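Long-range contact in lantibiotic dehydratase (Microbispora corallina, PDB 5EHK), which probably dehydrates serine and threonine residues of the NAI-107 precursor peptide in a tRNA-dependent manner, through glutamylation followed by glutamate elimination: residues A958-V971 with W983-M997. Numbering follows the deposited sequence.
Sequences AAALADAFGPPAPV and WAPDLFDGDPAAAWM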
ATOM      1  N   ALA A 958      16.456  32.911   3.624  1.00 15.83           N
ATOM      2  CA  ALA A 958      16.327  32.487   5.019  1.00 15.93           C
ATOM      3  C   ALA A 958      17.090  33.404   5.962  1.00 22.84           C
ATOM      4  O   ALA A 958      16.532  33.902   6.952  1.00 23.23           O
ATOM      5  CB  ALA A 958      16.788  31.096   5.198  1.00 15.45           C
ATOM      6  N   ALA A 959      18.362  33.637   5.647  1.00 23.23           N
ATOM      7  CA  ALA A 959      19.233  34.402   6.531  1.00 23.99           C
ATOM      8  C   ALA A 959      18.761  35.836   6.651  1.00 23.26           C
ATOM      9  O   ALA A 959      18.828  36.443   7.732  1.00 19.02           O
ATOM     10  CB  ALA A 959      20.647  34.360   6.029  1.00 25.85           C
ATOM     11  N   ALA A 960      18.253  36.361   5.541  1.00 23.01           N
ATOM     12  CA  ALA A 960      17.729  37.719   5.516  1.00 24.26           C
ATOM     13  C   ALA A 960      16.476  37.860   6.390  1.00 27.49           C
ATOM     14  O   ALA A 960      16.278  38.906   7.026  1.00 24.05           O
ATOM     15  CB  ALA A 960      17.435  38.143   4.097  1.00 23.08           C
ATOM     16  N   LEU A 961      15.633  36.825   6.418  1.00 21.79           N
ATOM     17  CA  LEU A 961      14.464  36.851   7.288  1.00 20.41           C
ATOM     18  C   LEU A 961      14.864  36.787   8.758  1.00 21.76           C
ATOM     19  O   LEU A 961      14.366  37.558   9.570  1.00 23.08           O
ATOM     20  CB  LEU A 961      13.475  35.732   6.939  1.00 21.49           C
ATOM     21  CG  LEU A 961      12.056  35.807   7.527  1.00 20.54           C
ATOM     22  CD1 LEU A 961      11.061  35.184   6.560  1.00 20.61           C
ATOM     23  CD2 LEU A 961      11.954  35.112   8.881  1.00 13.59           C
ATOM     24  N   ALA A 962      15.753  35.852   9.092  1.00 24.89           N
ATOM     25  CA  ALA A 962      16.298  35.729  10.446  1.00 21.65           C
ATOM     26  C   ALA A 962      16.872  37.036  10.963  1.00 25.26           C
ATOM     27  O   ALA A 962      16.603  37.393  12.113  1.00 27.94           O
ATOM     28  CB  ALA A 962      17.343  34.641  10.506  1.00 21.88           C
ATOM     29  N   ASP A 963      17.664  37.735  10.132  1.00 26.06           N
ATOM     30  CA  ASP A 963      18.208  39.049  10.498  1.00 24.48           C
ATOM     31  C   ASP A 963      17.030  39.936  10.803  1.00 23.16           C
ATOM     32  O   ASP A 963      16.954  40.523  11.866  1.00 28.37           O
ATOM     33  CB  ASP A 963      19.061  39.684   9.371  1.00 26.09           C
ATOM     34  CG  ASP A 963      20.001  40.832   9.875  1.00 30.45           C
ATOM     35  OD1 ASP A 963      20.985  40.535  10.587  1.00 36.40           O
ATOM     36  OD2 ASP A 963      19.801  42.022   9.543  1.00 20.79           O
ATOM     37  N   ALA A 964      16.059  39.941   9.902  1.00 23.73           N
ATOM     38  CA  ALA A 964      15.009  40.950   9.929  1.00 24.81           C
ATOM     39  C   ALA A 964      14.065  40.836  11.126  1.00 24.08           C
ATOM     40  O   ALA A 964      13.633  41.854  11.669  1.00 16.99           O
ATOM     41  CB  ALA A 964      14.225  40.940   8.612  1.00 21.03           C
ATOM     42  N   PHE A 965      13.794  39.611  11.573  1.00 26.06           N
ATOM     43  CA  PHE A 965      12.893  39.417  12.705  1.00 25.05           C
ATOM     44  C   PHE A 965      13.420  40.169  13.916  1.00 31.88           C
ATOM     45  O   PHE A 965      12.645  40.704  14.723  1.00 33.65           O
ATOM     46  CB  PHE A 965      12.716  37.945  13.050  1.00 22.51           C
ATOM     47  CG  PHE A 965      11.604  37.691  14.032  1.00 25.39           C
ATOM     48  CD1 PHE A 965      10.289  37.589  13.603  1.00 28.19           C
ATOM     49  CD2 PHE A 965      11.867  37.565  15.380  1.00 23.92           C
ATOM     50  CE1 PHE A 965       9.262  37.354  14.502  1.00 26.72           C
ATOM     51  CE2 PHE A 965      10.847  37.335  16.284  1.00 26.03           C
ATOM     52  CZ  PHE A 965       9.545  37.231  15.849  1.00 28.06           C
ATOM     53  N   GLY A 966      14.743  40.216  14.035  1.00 29.65           N
ATOM     54  CA  GLY A 966      15.360  40.946  15.123  1.00 33.11           C
ATOM     55  C   GLY A 966      15.604  40.080  16.338  1.00 35.24           C
ATOM     56  O   GLY A 966      15.404  38.860  16.293  1.00 30.59           O
ATOM     57  N   PRO A 967      16.040  40.716  17.439  1.00 39.06           N
ATOM     58  CA  PRO A 967      16.402  40.065  18.703  1.00 36.85           C
ATOM     59  C   PRO A 967      15.238  39.233  19.222  1.00 30.97           C
ATOM     60  O   PRO A 967      14.094  39.607  19.003  1.00 30.36           O
ATOM     61  CB  PRO A 967      16.627  41.246  19.649  1.00 30.88           C
ATOM     62  CG  PRO A 967      15.830  42.364  19.057  1.00 37.51           C
ATOM     63  CD  PRO A 967      15.936  42.178  17.577  1.00 34.31           C
ATOM     64  N   PRO A 968      15.526  38.100  19.867  1.00 30.25           N
ATOM     65  CA  PRO A 968      14.497  37.311  20.546  1.00 34.00           C
ATOM     66  C   PRO A 968      13.831  38.036  21.714  1.00 40.70           C
ATOM     67  O   PRO A 968      14.184  39.175  22.028  1.00 45.58           O
ATOM     68  CB  PRO A 968      15.259  36.072  21.028  1.00 34.35           C
ATOM     69  CG  PRO A 968      16.414  35.940  20.079  1.00 28.04           C
ATOM     70  CD  PRO A 968      16.796  37.365  19.736  1.00 35.97           C
ATOM     71  N   ALA A 969      12.808  37.410  22.285  1.00 43.63           N
ATOM     72  CA  ALA A 969      12.273  37.826  23.574  1.00 43.18           C
ATOM     73  C   ALA A 969      13.243  37.265  24.601  1.00 45.93           C
ATOM     74  O   ALA A 969      13.928  36.282  24.311  1.00 47.51           O
ATOM     75  CB  ALA A 969      10.883  37.268  23.789  1.00 43.61           C
ATOM     76  N   PRO A 970      13.348  37.907  25.780  1.00 57.91           N
ATOM     77  CA  PRO A 970      14.262  37.402  26.817  1.00 57.77           C
ATOM     78  C   PRO A 970      13.884  36.012  27.333  1.00 55.12           C
ATOM     79  O   PRO A 970      12.702  35.670  27.415  1.00 53.95           O
ATOM     80  CB  PRO A 970      14.130  38.435  27.948  1.00 61.01           C
ATOM     81  CG  PRO A 970      12.894  39.200  27.662  1.00 53.02           C
ATOM     82  CD  PRO A 970      12.695  39.166  26.181  1.00 59.09           C
ATOM     83  N   VAL A 971      14.891  35.221  27.681  1.00 54.64           N
ATOM     84  CA  VAL A 971      14.660  33.852  28.123  1.00 68.44           C
ATOM     85  C   VAL A 971      14.886  33.680  29.637  1.00 73.43           C
ATOM     86  O   VAL A 971      15.672  34.403  30.251  1.00 73.81           O
ATOM     87  CB  VAL A 971      15.518  32.848  27.316  1.00 66.36           C
ATOM     88  CG1 VAL A 971      16.811  32.510  28.059  1.00 69.30           C
ATOM     89  CG2 VAL A 971      14.717  31.595  27.017  1.00 62.77           C
ATOM     90  N   TRP A 983      19.946  26.286  23.285  1.00 71.48           N
ATOM     91  CA  TRP A 983      19.459  27.537  22.739  1.00 68.02           C
ATOM     92  C   TRP A 983      19.337  28.569  23.847  1.00 65.53           C
ATOM     93  O   TRP A 983      18.672  28.335  24.853  1.00 68.52           O
ATOM     94  CB  TRP A 983      18.119  27.333  22.040  1.00 66.54           C
ATOM     95  CG  TRP A 983      17.315  28.594  21.930  1.00 63.98           C
ATOM     96  CD1 TRP A 983      16.288  28.986  22.745  1.00 65.00           C
ATOM     97  CD2 TRP A 983      17.477  29.632  20.967  1.00 57.07           C
ATOM     98  NE1 TRP A 983      15.794  30.201  22.341  1.00 54.68           N
ATOM     99  CE2 TRP A 983      16.504  30.621  21.250  1.00 54.57           C
ATOM    100  CE3 TRP A 983      18.340  29.822  19.893  1.00 44.27           C
ATOM    101  CZ2 TRP A 983      16.376  31.779  20.498  1.00 46.23           C
ATOM    102  CZ3 TRP A 983      18.213  30.965  19.154  1.00 51.11           C
ATOM    103  CH2 TRP A 983      17.238  31.935  19.454  1.00 50.24           C
ATOM    104  N   ALA A 984      20.000  29.701  23.653  1.00 64.36           N
ATOM    105  CA  ALA A 984      20.042  30.760  24.646  1.00 64.54           C
ATOM    106  C   ALA A 984      20.312  32.101  23.970  1.00 62.73           C
ATOM    107  O   ALA A 984      21.375  32.289  23.369  1.00 59.74           O
ATOM    108  CB  ALA A 984      21.114  30.462  25.681  1.00 68.90           C
ATOM    109  N   PRO A 985      19.346  33.033  24.057  1.00 60.99           N
ATOM    110  CA  PRO A 985      19.459  34.385  23.503  1.00 53.65           C
ATOM    111  C   PRO A 985      20.787  35.089  23.770  1.00 52.20           C
ATOM    112  O   PRO A 985      21.318  35.679  22.834  1.00 53.94           O
ATOM    113  CB  PRO A 985      18.319  35.131  24.193  1.00 51.24           C
ATOM    114  CG  PRO A 985      17.272  34.098  24.370  1.00 55.72           C
ATOM    115  CD  PRO A 985      17.983  32.767  24.553  1.00 64.04           C
ATOM    116  N   ASP A 986      21.330  34.987  24.984  1.00 56.85           N
ATOM    117  CA  ASP A 986      22.546  35.729  25.356  1.00 52.16           C
ATOM    118  C   ASP A 986      23.808  35.256  24.612  1.00 58.00           C
ATOM    119  O   ASP A 986      24.814  35.969  24.552  1.00 58.44           O
ATOM    120  CB  ASP A 986      22.779  35.692  26.872  1.00 47.51           C
ATOM    121  CG  ASP A 986      21.530  35.298  27.658  1.00 63.81           C
ATOM    122  OD1 ASP A 986      20.882  34.285  27.287  1.00 63.21           O
ATOM    123  OD2 ASP A 986      21.203  35.997  28.653  1.00 59.48           O
ATOM    124  N   LEU A 987      23.737  34.057  24.044  1.00 56.02           N
ATOM    125  CA  LEU A 987      24.802  33.501  23.215  1.00 56.27           C
ATOM    126  C   LEU A 987      24.915  34.243  21.868  1.00 52.48           C
ATOM    127  O   LEU A 987      25.955  34.209  21.214  1.00 54.26           O
ATOM    128  CB  LEU A 987      24.487  32.017  22.960  1.00 60.01           C
ATOM    129  CG  LEU A 987      25.515  30.905  22.739  1.00 60.16           C
ATOM    130  CD1 LEU A 987      24.848  29.551  23.000  1.00 61.40           C
ATOM    131  CD2 LEU A 987      26.110  30.952  21.330  1.00 52.53           C
ATOM    132  N   PHE A 988      23.843  34.921  21.463  1.00 50.51           N
ATOM    133  CA  PHE A 988      23.783  35.580  20.153  1.00 52.57           C
ATOM    134  C   PHE A 988      23.583  37.099  20.233  1.00 48.54           C
ATOM    135  O   PHE A 988      22.862  37.665  19.404  1.00 42.71           O
ATOM    136  CB  PHE A 988      22.638  35.014  19.282  1.00 49.10           C
ATOM    137  CG  PHE A 988      22.645  33.512  19.115  1.00 44.20           C
ATOM    138  CD1 PHE A 988      23.443  32.904  18.160  1.00 47.29           C
ATOM    139  CD2 PHE A 988      21.805  32.716  19.874  1.00 44.25           C
ATOM    140  CE1 PHE A 988      23.429  31.526  17.995  1.00 43.70           C
ATOM    141  CE2 PHE A 988      21.790  31.340  19.709  1.00 48.06           C
ATOM    142  CZ  PHE A 988      22.600  30.748  18.770  1.00 39.01           C
ATOM    143  N   ASP A 989      24.190  37.759  21.215  1.00 49.00           N
ATOM    144  CA  ASP A 989      24.055  39.212  21.322  1.00 50.44           C
ATOM    145  C   ASP A 989      24.438  39.926  20.015  1.00 43.74           C
ATOM    146  O   ASP A 989      25.530  39.736  19.475  1.00 38.73           O
ATOM    147  CB  ASP A 989      24.947  39.724  22.462  1.00 58.85           C
ATOM    148  CG  ASP A 989      24.700  41.192  22.799  1.00 66.08           C
ATOM    149  OD1 ASP A 989      23.530  41.634  22.751  1.00 65.23           O
ATOM    150  OD2 ASP A 989      25.693  41.905  23.096  1.00 59.04           O
ATOM    151  N   GLY A 990      23.525  40.740  19.499  1.00 44.53           N
ATOM    152  CA  GLY A 990      23.809  41.493  18.293  1.00 40.53           C
ATOM    153  C   GLY A 990      23.653  40.768  16.963  1.00 41.15           C
ATOM    154  O   GLY A 990      23.714  41.408  15.909  1.00 45.11           O
ATOM    155  N   ASP A 991      23.437  39.451  16.992  1.00 44.13           N
ATOM    156  CA  ASP A 991      23.376  38.646  15.763  1.00 37.97           C
ATOM    157  C   ASP A 991      22.106  37.800  15.685  1.00 38.37           C
ATOM    158  O   ASP A 991      22.169  36.575  15.856  1.00 36.70           O
ATOM    159  CB  ASP A 991      24.586  37.714  15.698  1.00 36.94           C
ATOM    160  CG  ASP A 991      24.843  37.190  14.302  1.00 42.81           C
ATOM    161  OD1 ASP A 991      24.164  37.658  13.361  1.00 45.34           O
ATOM    162  OD2 ASP A 991      25.734  36.325  14.140  1.00 40.06           O
ATOM    163  N   PRO A 992      20.955  38.446  15.391  1.00 37.67           N
ATOM    164  CA  PRO A 992      19.650  37.767  15.318  1.00 36.50           C
ATOM    165  C   PRO A 992      19.586  36.683  14.226  1.00 35.71           C
ATOM    166  O   PRO A 992      18.812  35.730  14.357  1.00 35.08           O
ATOM    167  CB  PRO A 992      18.662  38.911  15.031  1.00 27.43           C
ATOM    168  CG  PRO A 992      19.430  40.181  15.274  1.00 28.65           C
ATOM    169  CD  PRO A 992      20.850  39.848  14.950  1.00 33.06           C
ATOM    170  N   ALA A 993      20.363  36.853  13.156  1.00 30.32           N
ATOM    171  CA  ALA A 993      20.451  35.861  12.099  1.00 26.19           C
ATOM    172  C   ALA A 993      20.923  34.543  12.668  1.00 32.74           C
ATOM    173  O   ALA A 993      20.250  33.522  12.549  1.00 35.38           O
ATOM    174  CB  ALA A 993      21.404  36.334  11.009  1.00 34.58           C
ATOM    175  N   ALA A 994      22.082  34.567  13.313  1.00 43.51           N
ATOM    176  CA  ALA A 994      22.625  33.358  13.925  1.00 43.78           C
ATOM    177  C   ALA A 994      21.674  32.838  15.006  1.00 35.79           C
ATOM    178  O   ALA A 994      21.527  31.626  15.175  1.00 37.34           O
ATOM    179  CB  ALA A 994      24.031  33.586  14.462  1.00 37.21           C
ATOM    180  N   ALA A 995      21.056  33.762  15.738  1.00 34.28           N
ATOM    181  CA  ALA A 995      20.066  33.419  16.763  1.00 37.49           C
ATOM    182  C   ALA A 995      19.050  32.464  16.183  1.00 38.26           C
ATOM    183  O   ALA A 995      19.040  31.282  16.504  1.00 39.59           O
ATOM    184  CB  ALA A 995      19.365  34.669  17.277  1.00 31.89           C
ATOM    185  N   TRP A 996      18.226  32.978  15.279  1.00 41.70           N
ATOM    186  CA  TRP A 996      17.157  32.185  14.683  1.00 36.77           C
ATOM    187  C   TRP A 996      17.630  30.991  13.837  1.00 33.09           C
ATOM    188  O   TRP A 996      17.082  29.897  13.957  1.00 34.31           O
ATOM    189  CB  TRP A 996      16.225  33.090  13.892  1.00 30.62           C
ATOM    190  CG  TRP A 996      15.631  34.152  14.736  1.00 27.56           C
ATOM    191  CD1 TRP A 996      15.792  35.505  14.598  1.00 28.77           C
ATOM    192  CD2 TRP A 996      14.769  33.962  15.858  1.00 25.26           C
ATOM    193  NE1 TRP A 996      15.085  36.163  15.574  1.00 28.80           N
ATOM    194  CE2 TRP A 996      14.450  35.237  16.361  1.00 26.49           C
ATOM    195  CE3 TRP A 996      14.238  32.837  16.487  1.00 23.61           C
ATOM    196  CZ2 TRP A 996      13.624  35.417  17.459  1.00 22.86           C
ATOM    197  CZ3 TRP A 996      13.425  33.017  17.574  1.00 25.95           C
ATOM    198  CH2 TRP A 996      13.121  34.296  18.051  1.00 27.03           C
ATOM    199  N   MET A 997      18.662  31.175  13.022  1.00 30.73           N
ATOM    200  CA  MET A 997      19.153  30.062  12.222  1.00 33.12           C
ATOM    201  C   MET A 997      19.648  28.902  13.096  1.00 41.61           C
ATOM    202  O   MET A 997      19.767  27.776  12.623  1.00 45.49           O
ATOM    203  CB  MET A 997      20.264  30.508  11.263  1.00 38.03           C
ATOM    204  CG  MET A 997      19.805  31.430  10.148  1.00 36.99           C
ATOM    205  SD  MET A 997      18.369  30.820   9.239  1.00 29.77           S
ATOM    206  CE  MET A 997      18.930  29.230   8.629  1.00 27.83           C
TER
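Trp-996 is the place to start: its indole NE1 gives a hydrogen bond to the carbonyl O of Gly-966, 2.8 Å long and fairly straight at the hydrogen (161°). The acceptor lies close to the indole plane and is met almost head-on, with a C=O...N angle of 167°. The two sides of the indole are also engaged. Pro-968 CG sits 3.9 Å from Trp-996 CZ2, over one face and toward the rim; from the other side Phe-965 CD2 comes within 3.5 Å of the same Trp-996 CZ2; the ring planes are nearly perpendicular, but the approach is oblique. With CG anti to the carbonyl carbon (chi1 -59°), the indole of Trp-996 is directed toward the turn that ends helix 950-965.

One helical turn back, Ala-962 fits as a knob into the hole formed by Pro-992, Ala-993, Trp-996 and Met-997, its CB 3.7 Å from Ala-993 CA. With the small Ala-962 and Ala-993 meeting here, the axes of segments 958-965 and 992-997 come within 7.2 Å. This is helix-helix packing in the C-terminal region of the LanB-type dehydratase, the part that in relatives carries out glutamate elimination. Beyond the helices a proline-rich strip continues the interface: Val-971 CB, in a poorly ordered residue, lies 3.6 Å from Pro-985 CG, and Pro-968 CG also approaches Trp-983 CH2 at 4.1 Å.

Gly-966 leaves the helix with positive phi, and Arg-1058 NH1 hydrogen-bonds to the carbonyls of Phe-965 and Pro-967, the neighbours before and after it, which probably helps to fix the turn that presents the acceptor to Trp-996. Helix 992-997 starts from Asp-991 at its N-cap, preceded by a type II turn over Phe-988 to Asp-991. Behind Phe-965 stand Val-1050 and Val-1074, while Ala-1100 and Val-1104 of helix 1090-1109 back Met-997.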